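Local coordinates for protein eukaryotic translation initiation factor 2A (Schizosaccharomyces pombe, PDB 3WJ9) that probably directs methionyl-tRNAi to 40S ribosomal subunits in a codon-dependent manner during translation initiation on a small number of specific mRNAs, at residues S26-F30 against N60-A66; D135-A139 against F149-G153; M290-T294 against I306-R312; I348-A353 against W386-G390; Y358-P363 against A404-R409. All coordinates share one frame; numbering follows the deposited sequence.

Overall arrangement
The chain is the beta-propeller part of the factor, a ring of sheets with no helix. Interactions 2 and 3 each lie within one blade and join its third strand to a neighbouring strand by backbone hydrogen bonds. Interactions 4 and 5 join two blades and rely on a tryptophan, W386 or W406. Interaction 5 lies nearest the middle, about 12 Å from its centre to the chain centre, and interactions 1, 3 and 4 are about 24 Å out. Interaction 2 is the most buried. Interaction 1 is loop on turn, with one hydrogen bond across it. It meets interaction 5 through the E63–R407 salt bridge. Interactions 4 and 5 share a blade and touch at I388 and F361.

Interaction 1 (S26-F30 against N60-A66); sequences SPPKF and NDTESGA
F30 and N60 meet at about a right angle. The F30 ring and the N60 amide are turned 67° apart, and N60 OD1 sits at the ring edge, 3.9 Å from F30 CE1. F30 reaches this place with CG anti to the backbone N (chi1 179°). The N60 amide also gives a weak bond from ND2 to G65 O. P27 lays its CB against the S64–G65 peptide, 3.4 Å from S64 C. K29 packs through its first carbon, with K29 CB 3.9 Å from A66 CB, and the rest of its chain leads away. The contact joins two loops of a beta-propeller. Residues 26-30 lie between two blades, and 60-66 run from the end of strand 57-61 into the turn before strand 67-71, the last of the next blade. K29 N bonds to S64 O at 2.7 Å, and P27 to F30 form a type I turn around this donor. G65 has a positive phi of 89°, and a CB there would run into F30 CB and P27 O. The turn is braced from within. S64 OG accepts from A66 N in an ST turn and gives its own proton to D61 OD2. E63 forms a salt bridge with R407.

Interaction 2 (D135-A139 against F149-G153); sequences DESLA and FYETG
T152 meets E136 and S137 with all of its side chain. Its hydroxyl stands between the backbone N and the carbonyl carbon (chi1 59°), which turns T152 OG1 to E136 O as a hydrogen-bond donor. The modelled length of this bond is very short, so its exact value is doubtful. The methyl T152 CG2 lies beside the start of the strand, 3.5 Å from S137 C and 4.2 Å from A139 CB. T152 N adds a nearly straight bond to S137 O at 2.9 Å. A valine here would probably leave E136 O without its hydroxyl donor. Further along, A139 and Y150 form an antiparallel hydrogen-bonded pair, with Y150 N to A139 O at 2.9 Å and A139 N to Y150 O at 3.2 Å. The two CB atoms lie on the same face as T152 CG2, and the Y150 ring turns an edge to A139 O. L138 and E151, a non-hydrogen-bonded pair, point to the other face, where L138 CD2 lies 3.3 Å from Y150 O. These residues belong to the hairpin of strands 138-143 and 146-151, the two middle strands of a propeller blade. Behind the first shell, D135 OD1 accepts from S137 N in an Asx turn and also meets T133 OG1, while D135 OD2 takes a bond from H179. The E136 carboxylate goes to the preceding blade, where S82 OG, L84 N and K86 N bond to OE2. Y132 and Y87 pack against T152.

Interaction 3 (M290-T294 against I306-R312); sequences MPAKT and IIPPAPR
T294 and I307 form an antiparallel hydrogen-bonded pair. T294 N bonds to I307 O at 2.9 Å, and I307 N bonds back to T294 O. The short strand segments run 168° apart, with axes 4.3 Å from each other at closest approach. A third bond runs from A310 N to A292 O at 3.0 Å. P308 and P309 fill the step between the bonds at I307 and A310, and P309 lies opposite K293. Neither proline has an N-H to give. P309 CA makes a CA-H...O contact with A292 O.

T294 CB and I307 CB are 3.7 Å apart on one face. K293 leaves the strand with CG anti to its N (chi1 -168°) and runs alongside P309, pointing the same way. Its CD reaches I306 CG2 at 3.6 Å. P291, which follows a cis peptide bond, crosses P309 at a slant, with P291 CG 3.7 Å from P309 CB. At the end of the contact the selenium of M290, a selenomethionine, approaches R312 O at 3.6 Å.

Strands 292-297 and 303-310 are the third and outermost strands of a propeller blade, across the boundary between WD repeats 2 and 3. Strand 283-287 lies on their inner side and packs V286 against A292 and T294. The next blade meets them through L326 of strand 323-327, against T294 and I307. R312, just after strand 303-310, forms a salt bridge with D337.

Interaction 4 (I348-A353 against W386-G390); sequences ITTVEA and WHITG
V351 and T349 both turn toward the second segment, and their first torsions set what touches. In V351, chi1 of -49° puts CG1 anti to the carbonyl carbon and CG2 over the W386 indole. In T349, chi1 of -62° aims OG1 at the turn 388-389. The contact joins two neighbouring blades of the propeller. Strand 346-352 is the outer strand of one, and strand 382-387, with the turn after it, belongs to the next. V351 CG2 stands 4.0 Å from the centroid of the six-membered ring of W386, nearly on its normal, in a CH-pi contact. V351 CB is 3.5 Å from W386 CZ3. A353 adds a looser touch, its CB 4.4 Å from W386 CZ2. The indole is held in its own blade by a hydrogen bond from NE1 to T370 OG1, and K384 makes a cation-pi contact with it. At the other end T349 OG1 has two acceptors in reach, T389 O at 2.7 Å and I388 O at 2.8 Å, and its one proton may go to either. I348 CD1 packs beside them, 4.4 Å from I388 CG1. The other branch of the threonine, T349 CG2, lies 3.9 Å from G390 CA.

Interaction 5 (Y358-P363 against A404-R409); sequences YCEFSP and AFWRPR
W406 packs closely against E360 to P363. S362 CA lies over the five-membered ring, 3.6 Å from its centroid and nearly on its normal. P363 CD packs beside it, 4.0 Å from W406 CB. At the indole edge, W406 NE1 bonds to E360 O at 3.1 Å. This acceptor lies close to the ring plane, though the N-H comes from well above the carbonyl plane. E360, extended with CG anti to its N (chi1 -177°), slides past the indole the other way, with its CG 3.7 Å from W406 CD1. With an alanine here in place of W406, E360 O would probably lose this donor, and a gap would open against S362 and P363. The R409 end is looser and partly exposed. P363 CG is 4.1 Å from R409 CG, and the rest of R409 leads away. Its guanidinium lies over that of R407, which pairs with E63. At the other end, also partly exposed, Y358 crosses F405, with Y358 CZ 4.1 Å from F405 CB. Segments 358-361 and 404-406 run nearly parallel, 13° apart, within the innermost strands of adjacent blades. Strand 401-406 completes the blade begun by strands 6-11 and 15-19, the ring closure common in beta-propellers.

Interaction 1 (S26-F30 against N60-A66)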
# COMPACT_ATOMS: atom_id res chain seq x y z
N SER A 26 22.63 -13.25 -0.18
CA SER A 26 21.81 -13.00 1.00
C SER A 26 22.69 -12.62 2.19
O SER A 26 23.82 -13.08 2.30
CB SER A 26 20.97 -14.23 1.34
OG SER A 26 19.89 -14.37 0.43
N PRO A 27 22.16 -11.75 3.07
CA PRO A 27 22.87 -11.39 4.31
C PRO A 27 23.14 -12.62 5.17
O PRO A 27 22.22 -13.39 5.43
CB PRO A 27 21.90 -10.42 5.00
CG PRO A 27 20.57 -10.66 4.36
CD PRO A 27 20.87 -11.05 2.95
N PRO A 28 24.40 -12.79 5.61
CA PRO A 28 24.99 -14.03 6.15
C PRO A 28 24.16 -14.76 7.20
O PRO A 28 24.15 -15.99 7.21
CB PRO A 28 26.31 -13.54 6.77
CG PRO A 28 26.14 -12.07 6.95
CD PRO A 28 25.31 -11.64 5.79
N LYS A 29 23.48 -14.03 8.08
CA LYS A 29 22.77 -14.65 9.20
C LYS A 29 21.34 -15.04 8.86
O LYS A 29 20.52 -15.22 9.76
CB LYS A 29 22.77 -13.71 10.41
CG LYS A 29 24.15 -13.26 10.86
CD LYS A 29 24.96 -14.42 11.41
CE LYS A 29 26.31 -13.95 11.91
NZ LYS A 29 27.12 -15.07 12.46
N PHE A 30 21.02 -15.17 7.58
CA PHE A 30 19.64 -15.44 7.18
C PHE A 30 19.38 -16.88 6.76
O PHE A 30 20.11 -17.46 5.96
CB PHE A 30 19.22 -14.51 6.04
CG PHE A 30 17.81 -14.76 5.56
CD1 PHE A 30 16.73 -14.26 6.27
CD2 PHE A 30 17.57 -15.49 4.41
CE1 PHE A 30 15.44 -14.49 5.83
CE2 PHE A 30 16.29 -15.72 3.97
CZ PHE A 30 15.22 -15.22 4.68
N ASN A 60 13.36 -10.82 10.91
CA ASN A 60 14.81 -10.76 10.74
C ASN A 60 15.34 -9.33 10.66
O ASN A 60 14.58 -8.37 10.51
CB ASN A 60 15.23 -11.52 9.49
CG ASN A 60 14.82 -12.98 9.53
OD1 ASN A 60 13.72 -13.34 9.11
ND2 ASN A 60 15.71 -13.83 10.02
N ASP A 61 16.66 -9.19 10.78
CA ASP A 61 17.34 -7.91 10.57
C ASP A 61 17.85 -7.84 9.14
O ASP A 61 18.67 -8.65 8.72
CB ASP A 61 18.49 -7.74 11.56
CG ASP A 61 19.30 -6.49 11.31
OD1 ASP A 61 18.73 -5.48 10.85
OD2 ASP A 61 20.52 -6.51 11.58
N THR A 62 17.37 -6.85 8.39
CA THR A 62 17.66 -6.76 6.96
C THR A 62 19.13 -6.48 6.65
O THR A 62 19.54 -6.53 5.48
CB THR A 62 16.82 -5.66 6.29
OG1 THR A 62 17.20 -4.38 6.80
CG2 THR A 62 15.34 -5.89 6.57
N GLU A 63 19.92 -6.20 7.67
CA GLU A 63 21.35 -5.95 7.49
C GLU A 63 22.15 -7.24 7.58
O GLU A 63 22.94 -7.55 6.69
CB GLU A 63 21.86 -4.94 8.51
CG GLU A 63 22.62 -3.78 7.90
CD GLU A 63 21.77 -2.98 6.93
OE1 GLU A 63 20.93 -2.18 7.39
OE2 GLU A 63 21.94 -3.16 5.71
N SER A 64 21.93 -7.99 8.65
CA SER A 64 22.67 -9.23 8.87
C SER A 64 21.88 -10.46 8.44
O SER A 64 22.46 -11.49 8.11
CB SER A 64 23.06 -9.35 10.35
OG SER A 64 21.92 -9.30 11.19
N GLY A 65 20.56 -10.34 8.42
CA GLY A 65 19.70 -11.48 8.13
C GLY A 65 19.38 -12.22 9.41
O GLY A 65 18.66 -13.22 9.40
N ALA A 66 19.91 -11.72 10.52
CA ALA A 66 19.75 -12.37 11.82
C ALA A 66 18.30 -12.41 12.26
O ALA A 66 17.60 -11.39 12.25
CB ALA A 66 20.60 -11.67 12.87

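Interaction 2 (D135-A139 against F149-G153)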
# COMPACT_ATOMS: atom_id res chain seq x y z
N ASP A 135 3.77 8.93 13.46
CA ASP A 135 4.59 8.83 14.66
C ASP A 135 4.29 7.55 15.43
O ASP A 135 4.88 7.30 16.49
CB ASP A 135 4.39 10.05 15.57
CG ASP A 135 2.93 10.31 15.90
OD1 ASP A 135 2.13 9.36 15.97
OD2 ASP A 135 2.58 11.49 16.11
N GLU A 136 3.36 6.75 14.90
CA GLU A 136 3.01 5.45 15.46
C GLU A 136 2.50 5.58 16.90
O GLU A 136 2.72 4.69 17.72
CB GLU A 136 4.22 4.52 15.41
CG GLU A 136 3.91 3.04 15.31
CD GLU A 136 5.17 2.20 15.33
OE1 GLU A 136 5.92 2.30 16.32
OE2 GLU A 136 5.42 1.45 14.37
N SER A 137 1.82 6.68 17.19
CA SER A 137 1.30 6.91 18.54
C SER A 137 -0.18 6.55 18.64
O SER A 137 -0.68 6.27 19.73
CB SER A 137 1.51 8.37 18.95
OG SER A 137 0.89 9.26 18.03
N LEU A 138 -0.88 6.55 17.51
CA LEU A 138 -2.31 6.30 17.51
C LEU A 138 -2.71 5.21 16.51
O LEU A 138 -2.19 5.16 15.40
CB LEU A 138 -3.08 7.59 17.21
CG LEU A 138 -2.78 8.79 18.11
CD1 LEU A 138 -3.55 10.02 17.65
CD2 LEU A 138 -3.10 8.47 19.56
N ALA A 139 -3.63 4.35 16.92
CA ALA A 139 -4.14 3.28 16.05
C ALA A 139 -5.64 3.43 15.87
O ALA A 139 -6.30 4.11 16.65
CB ALA A 139 -3.80 1.92 16.63
N PHE A 149 -10.24 4.98 18.34
CA PHE A 149 -8.85 5.42 18.34
C PHE A 149 -8.14 4.87 19.57
O PHE A 149 -8.74 4.72 20.63
CB PHE A 149 -8.76 6.95 18.32
CG PHE A 149 -9.28 7.57 17.06
CD1 PHE A 149 -10.64 7.78 16.89
CD2 PHE A 149 -8.41 7.94 16.05
CE1 PHE A 149 -11.12 8.35 15.73
CE2 PHE A 149 -8.89 8.52 14.89
CZ PHE A 149 -10.25 8.72 14.73
N TYR A 150 -6.85 4.56 19.42
CA TYR A 150 -6.08 3.97 20.50
C TYR A 150 -4.75 4.68 20.71
O TYR A 150 -4.28 5.40 19.83
CB TYR A 150 -5.82 2.48 20.23
CG TYR A 150 -7.04 1.60 20.22
CD1 TYR A 150 -7.91 1.60 19.13
CD2 TYR A 150 -7.33 0.75 21.28
CE1 TYR A 150 -9.03 0.79 19.11
CE2 TYR A 150 -8.44 -0.06 21.27
CZ TYR A 150 -9.29 -0.04 20.19
OH TYR A 150 -10.41 -0.84 20.17
N GLU A 151 -4.15 4.48 21.87
CA GLU A 151 -2.75 4.81 22.08
C GLU A 151 -1.92 3.56 21.84
O GLU A 151 -2.12 2.55 22.51
CB GLU A 151 -2.50 5.35 23.50
CG GLU A 151 -2.79 6.83 23.68
CD GLU A 151 -2.33 7.33 25.03
OE1 GLU A 151 -2.13 8.56 25.18
OE2 GLU A 151 -2.15 6.50 25.95
N THR A 152 -0.99 3.62 20.89
CA THR A 152 -0.22 2.43 20.52
C THR A 152 0.60 1.89 21.69
O THR A 152 0.74 0.68 21.86
CB THR A 152 0.72 2.72 19.34
OG1 THR A 152 1.63 3.77 19.68
CG2 THR A 152 -0.09 3.12 18.11
N GLY A 153 1.14 2.80 22.49
CA GLY A 153 1.89 2.42 23.68
C GLY A 153 1.06 1.59 24.64
O GLY A 153 1.52 0.58 25.16

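Interaction 3 (M290-T294 against I306-R312)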
# COMPACT_ATOMS: atom_id res chain seq x y z
N MSE A 290 -9.41 2.52 -23.45
CA MSE A 290 -8.09 2.43 -24.08
C MSE A 290 -8.13 2.78 -25.54
O MSE A 290 -9.17 2.52 -26.18
CB MSE A 290 -7.60 0.99 -23.98
CG MSE A 290 -7.90 0.39 -22.62
SE MSE A 290 -6.33 0.64 -21.46
CE MSE A 290 -6.79 -0.69 -20.09
N PRO A 291 -7.06 3.37 -26.08
CA PRO A 291 -5.81 3.63 -25.36
C PRO A 291 -5.95 4.77 -24.36
O PRO A 291 -6.39 5.86 -24.71
CB PRO A 291 -4.83 3.99 -26.49
CG PRO A 291 -5.69 4.55 -27.56
CD PRO A 291 -6.97 3.76 -27.50
N ALA A 292 -5.60 4.49 -23.11
CA ALA A 292 -5.85 5.43 -22.03
C ALA A 292 -4.92 6.63 -22.09
O ALA A 292 -3.71 6.49 -22.24
CB ALA A 292 -5.73 4.74 -20.69
N LYS A 293 -5.51 7.82 -22.00
CA LYS A 293 -4.72 9.04 -21.91
C LYS A 293 -4.27 9.23 -20.47
O LYS A 293 -4.80 8.58 -19.56
CB LYS A 293 -5.54 10.25 -22.40
CG LYS A 293 -4.71 11.50 -22.62
CD LYS A 293 -5.54 12.74 -22.83
CE LYS A 293 -6.20 12.77 -24.19
NZ LYS A 293 -6.84 14.09 -24.42
N THR A 294 -3.29 10.10 -20.25
CA THR A 294 -2.77 10.34 -18.91
C THR A 294 -2.53 11.83 -18.68
O THR A 294 -2.01 12.52 -19.56
CB THR A 294 -1.46 9.56 -18.67
OG1 THR A 294 -1.68 8.17 -18.89
CG2 THR A 294 -0.96 9.77 -17.24
N ILE A 306 0.07 16.22 -20.45
CA ILE A 306 -0.95 15.37 -21.04
C ILE A 306 -0.29 14.29 -21.89
O ILE A 306 0.09 14.54 -23.03
CB ILE A 306 -1.94 16.18 -21.90
CG1 ILE A 306 -2.61 17.29 -21.07
CG2 ILE A 306 -3.01 15.27 -22.49
CD1 ILE A 306 -3.46 16.77 -19.93
N ILE A 307 -0.13 13.10 -21.32
CA ILE A 307 0.44 11.98 -22.05
C ILE A 307 -0.61 11.36 -22.96
O ILE A 307 -1.63 10.88 -22.49
CB ILE A 307 1.00 10.90 -21.09
CG1 ILE A 307 2.16 11.45 -20.27
CG2 ILE A 307 1.45 9.68 -21.88
CD1 ILE A 307 2.73 10.47 -19.26
N PRO A 308 -0.32 11.32 -24.26
CA PRO A 308 -1.28 10.90 -25.29
C PRO A 308 -1.74 9.44 -25.19
O PRO A 308 -0.98 8.59 -24.74
CB PRO A 308 -0.51 11.11 -26.59
CG PRO A 308 0.49 12.17 -26.27
CD PRO A 308 0.88 11.94 -24.85
N PRO A 309 -2.98 9.18 -25.59
CA PRO A 309 -3.58 7.85 -25.47
C PRO A 309 -2.60 6.72 -25.82
O PRO A 309 -2.01 6.72 -26.91
CB PRO A 309 -4.73 7.90 -26.47
CG PRO A 309 -5.15 9.33 -26.46
CD PRO A 309 -3.87 10.12 -26.30
N ALA A 310 -2.43 5.79 -24.89
CA ALA A 310 -1.52 4.66 -25.07
C ALA A 310 -2.04 3.45 -24.30
O ALA A 310 -2.80 3.61 -23.34
CB ALA A 310 -0.11 5.03 -24.60
N PRO A 311 -1.57 2.25 -24.62
CA PRO A 311 -2.15 1.06 -24.00
C PRO A 311 -1.57 0.91 -22.61
O PRO A 311 -0.72 0.06 -22.36
CB PRO A 311 -1.66 -0.07 -24.90
CG PRO A 311 -1.40 0.57 -26.22
CD PRO A 311 -0.89 1.94 -25.89
N ARG A 312 -2.05 1.76 -21.71
CA ARG A 312 -1.56 1.81 -20.34
C ARG A 312 -2.70 1.78 -19.32
O ARG A 312 -3.78 2.32 -19.57
CB ARG A 312 -0.70 3.05 -20.13
CG ARG A 312 0.31 3.30 -21.24
CD ARG A 312 1.44 2.28 -21.22
NE ARG A 312 2.52 2.66 -22.12
CZ ARG A 312 2.98 1.88 -23.10
NH1 ARG A 312 2.45 0.69 -23.31
NH2 ARG A 312 3.97 2.31 -23.88

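Interaction 4 (I348-A353 against W386-G390)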
# COMPACT_ATOMS: atom_id res chain seq x y z
N ILE A 348 12.63 8.90 -21.64
CA ILE A 348 14.03 8.53 -21.71
C ILE A 348 14.19 7.04 -21.91
O ILE A 348 15.26 6.55 -22.26
CB ILE A 348 14.79 8.94 -20.43
CG1 ILE A 348 14.33 8.08 -19.25
CG2 ILE A 348 14.58 10.41 -20.14
CD1 ILE A 348 15.12 8.29 -17.98
N THR A 349 13.10 6.31 -21.69
CA THR A 349 13.16 4.85 -21.69
C THR A 349 11.82 4.21 -22.04
O THR A 349 10.77 4.61 -21.54
CB THR A 349 13.61 4.33 -20.30
OG1 THR A 349 14.93 4.82 -20.02
CG2 THR A 349 13.63 2.82 -20.27
N THR A 350 11.88 3.22 -22.93
CA THR A 350 10.75 2.34 -23.19
C THR A 350 11.23 0.90 -23.10
O THR A 350 12.10 0.48 -23.85
CB THR A 350 10.11 2.58 -24.57
OG1 THR A 350 9.49 3.87 -24.60
CG2 THR A 350 9.06 1.52 -24.86
N VAL A 351 10.68 0.15 -22.15
CA VAL A 351 10.96 -1.28 -22.04
C VAL A 351 9.65 -2.05 -22.05
O VAL A 351 8.59 -1.48 -21.77
CB VAL A 351 11.75 -1.63 -20.76
CG1 VAL A 351 12.94 -0.71 -20.59
CG2 VAL A 351 10.85 -1.57 -19.53
N GLU A 352 9.71 -3.33 -22.37
CA GLU A 352 8.53 -4.16 -22.27
C GLU A 352 8.74 -5.25 -21.24
O GLU A 352 9.81 -5.84 -21.14
CB GLU A 352 8.16 -4.78 -23.62
CG GLU A 352 6.84 -5.52 -23.59
CD GLU A 352 6.49 -6.17 -24.91
OE1 GLU A 352 7.25 -5.99 -25.88
OE2 GLU A 352 5.44 -6.85 -24.98
N ALA A 353 7.69 -5.50 -20.46
CA ALA A 353 7.67 -6.61 -19.53
C ALA A 353 6.32 -7.29 -19.64
O ALA A 353 5.41 -7.02 -18.86
CB ALA A 353 7.93 -6.13 -18.11
N TRP A 386 15.98 -3.43 -13.71
CA TRP A 386 16.38 -2.58 -14.83
C TRP A 386 17.05 -1.31 -14.35
O TRP A 386 16.75 -0.82 -13.27
CB TRP A 386 15.17 -2.19 -15.69
CG TRP A 386 14.19 -3.28 -15.99
CD1 TRP A 386 13.39 -3.93 -15.10
CD2 TRP A 386 13.86 -3.81 -17.28
NE1 TRP A 386 12.60 -4.85 -15.75
CE2 TRP A 386 12.87 -4.79 -17.09
CE3 TRP A 386 14.32 -3.56 -18.58
CZ2 TRP A 386 12.32 -5.52 -18.15
CZ3 TRP A 386 13.78 -4.28 -19.62
CH2 TRP A 386 12.79 -5.25 -19.40
N HIS A 387 17.95 -0.75 -15.17
CA HIS A 387 18.41 0.61 -14.93
C HIS A 387 17.30 1.58 -15.30
O HIS A 387 16.31 1.19 -15.91
CB HIS A 387 19.67 0.92 -15.72
CG HIS A 387 20.87 0.14 -15.27
ND1 HIS A 387 21.13 -1.15 -15.68
CD2 HIS A 387 21.88 0.48 -14.44
CE1 HIS A 387 22.25 -1.57 -15.12
NE2 HIS A 387 22.72 -0.61 -14.36
N ILE A 388 17.47 2.85 -14.93
CA ILE A 388 16.49 3.86 -15.30
C ILE A 388 16.67 4.25 -16.76
O ILE A 388 15.83 4.93 -17.35
CB ILE A 388 16.60 5.11 -14.40
CG1 ILE A 388 15.26 5.84 -14.33
CG2 ILE A 388 17.72 6.03 -14.88
CD1 ILE A 388 14.16 5.02 -13.71
N THR A 389 17.78 3.79 -17.34
CA THR A 389 18.10 4.06 -18.73
C THR A 389 17.47 3.03 -19.66
O THR A 389 17.06 3.34 -20.77
CB THR A 389 19.62 4.09 -18.97
OG1 THR A 389 20.15 2.76 -18.87
CG2 THR A 389 20.30 4.98 -17.94
N GLY A 390 17.40 1.78 -19.20
CA GLY A 390 16.85 0.70 -19.99
C GLY A 390 17.71 -0.55 -19.93
O GLY A 390 17.24 -1.65 -20.22

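Interaction 5 (Y358-P363 against A404-R409)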
# COMPACT_ATOMS: atom_id res chain seq x y z
N TYR A 358 3.85 -6.95 -11.34
CA TYR A 358 4.40 -6.10 -10.28
C TYR A 358 5.60 -5.30 -10.78
O TYR A 358 6.49 -5.85 -11.42
CB TYR A 358 4.80 -6.95 -9.07
CG TYR A 358 5.41 -6.14 -7.96
CD1 TYR A 358 4.62 -5.54 -6.99
CD2 TYR A 358 6.79 -5.98 -7.87
CE1 TYR A 358 5.17 -4.80 -5.98
CE2 TYR A 358 7.35 -5.24 -6.86
CZ TYR A 358 6.54 -4.65 -5.91
OH TYR A 358 7.11 -3.92 -4.90
N CYS A 359 5.62 -4.00 -10.47
CA CYS A 359 6.72 -3.13 -10.87
C CYS A 359 6.96 -2.06 -9.81
O CYS A 359 6.01 -1.57 -9.18
CB CYS A 359 6.42 -2.49 -12.23
SG CYS A 359 7.64 -1.28 -12.78
N GLU A 360 8.22 -1.69 -9.60
CA GLU A 360 8.58 -0.79 -8.51
C GLU A 360 9.96 -0.18 -8.70
O GLU A 360 10.92 -0.87 -9.06
CB GLU A 360 8.52 -1.54 -7.18
CG GLU A 360 8.80 -0.69 -5.94
CD GLU A 360 8.89 -1.52 -4.68
OE1 GLU A 360 8.99 -2.76 -4.79
OE2 GLU A 360 8.85 -0.94 -3.57
N PHE A 361 10.06 1.12 -8.44
CA PHE A 361 11.35 1.80 -8.42
C PHE A 361 12.17 1.34 -7.22
O PHE A 361 11.62 1.00 -6.17
CB PHE A 361 11.17 3.31 -8.36
CG PHE A 361 10.73 3.93 -9.65
CD1 PHE A 361 9.38 3.98 -9.99
CD2 PHE A 361 11.65 4.49 -10.51
CE1 PHE A 361 8.98 4.57 -11.17
CE2 PHE A 361 11.26 5.08 -11.70
CZ PHE A 361 9.91 5.11 -12.03
N SER A 362 13.49 1.34 -7.37
CA SER A 362 14.38 1.17 -6.24
C SER A 362 14.25 2.42 -5.37
O SER A 362 13.89 3.48 -5.88
CB SER A 362 15.83 0.96 -6.70
OG SER A 362 16.30 2.10 -7.40
N PRO A 363 14.53 2.30 -4.06
CA PRO A 363 14.48 3.42 -3.12
C PRO A 363 15.12 4.71 -3.65
O PRO A 363 14.61 5.80 -3.38
CB PRO A 363 15.26 2.89 -1.92
CG PRO A 363 14.96 1.44 -1.93
CD PRO A 363 14.83 1.03 -3.38
N ALA A 404 8.15 -10.39 -4.95
CA ALA A 404 9.50 -9.87 -5.04
C ALA A 404 9.45 -8.35 -4.94
O ALA A 404 8.80 -7.69 -5.75
CB ALA A 404 10.16 -10.29 -6.35
N PHE A 405 10.12 -7.79 -3.94
CA PHE A 405 10.00 -6.36 -3.66
C PHE A 405 11.25 -5.77 -3.03
O PHE A 405 11.97 -6.45 -2.30
CB PHE A 405 8.79 -6.10 -2.75
CG PHE A 405 8.60 -7.15 -1.69
CD1 PHE A 405 9.35 -7.12 -0.52
CD2 PHE A 405 7.67 -8.16 -1.85
CE1 PHE A 405 9.18 -8.08 0.46
CE2 PHE A 405 7.49 -9.12 -0.87
CZ PHE A 405 8.25 -9.08 0.29
N TRP A 406 11.50 -4.50 -3.33
CA TRP A 406 12.63 -3.76 -2.77
C TRP A 406 12.53 -3.61 -1.25
O TRP A 406 11.43 -3.57 -0.70
CB TRP A 406 12.72 -2.37 -3.39
CG TRP A 406 13.08 -2.35 -4.84
CD1 TRP A 406 12.28 -1.99 -5.88
CD2 TRP A 406 14.35 -2.68 -5.41
NE1 TRP A 406 12.96 -2.09 -7.06
CE2 TRP A 406 14.24 -2.51 -6.80
CE3 TRP A 406 15.57 -3.12 -4.88
CZ2 TRP A 406 15.30 -2.76 -7.67
CZ3 TRP A 406 16.62 -3.36 -5.74
CH2 TRP A 406 16.48 -3.18 -7.12
N ARG A 407 13.68 -3.53 -0.60
CA ARG A 407 13.73 -3.14 0.80
C ARG A 407 13.71 -1.62 0.88
O ARG A 407 14.69 -0.97 0.51
CB ARG A 407 14.97 -3.70 1.49
CG ARG A 407 15.12 -3.26 2.93
CD ARG A 407 16.54 -3.44 3.41
NE ARG A 407 17.49 -2.66 2.62
CZ ARG A 407 18.78 -2.56 2.89
NH1 ARG A 407 19.29 -3.17 3.95
NH2 ARG A 407 19.57 -1.83 2.12
N PRO A 408 12.59 -1.05 1.35
CA PRO A 408 12.39 0.41 1.34
C PRO A 408 13.33 1.16 2.28
O PRO A 408 13.50 0.76 3.43
CB PRO A 408 10.94 0.56 1.82
CG PRO A 408 10.70 -0.65 2.65
CD PRO A 408 11.47 -1.76 1.99
N ARG A 409 13.94 2.23 1.78
CA ARG A 409 14.80 3.08 2.59
C ARG A 409 14.28 4.52 2.56
O ARG A 409 13.78 4.97 1.53
CB ARG A 409 16.25 3.04 2.10
CG ARG A 409 16.78 1.66 1.75
CD ARG A 409 16.61 0.66 2.88
NE ARG A 409 17.44 0.96 4.04
CZ ARG A 409 17.37 0.28 5.19
NH1 ARG A 409 16.52 -0.73 5.32
NH2 ARG A 409 18.16 0.61 6.20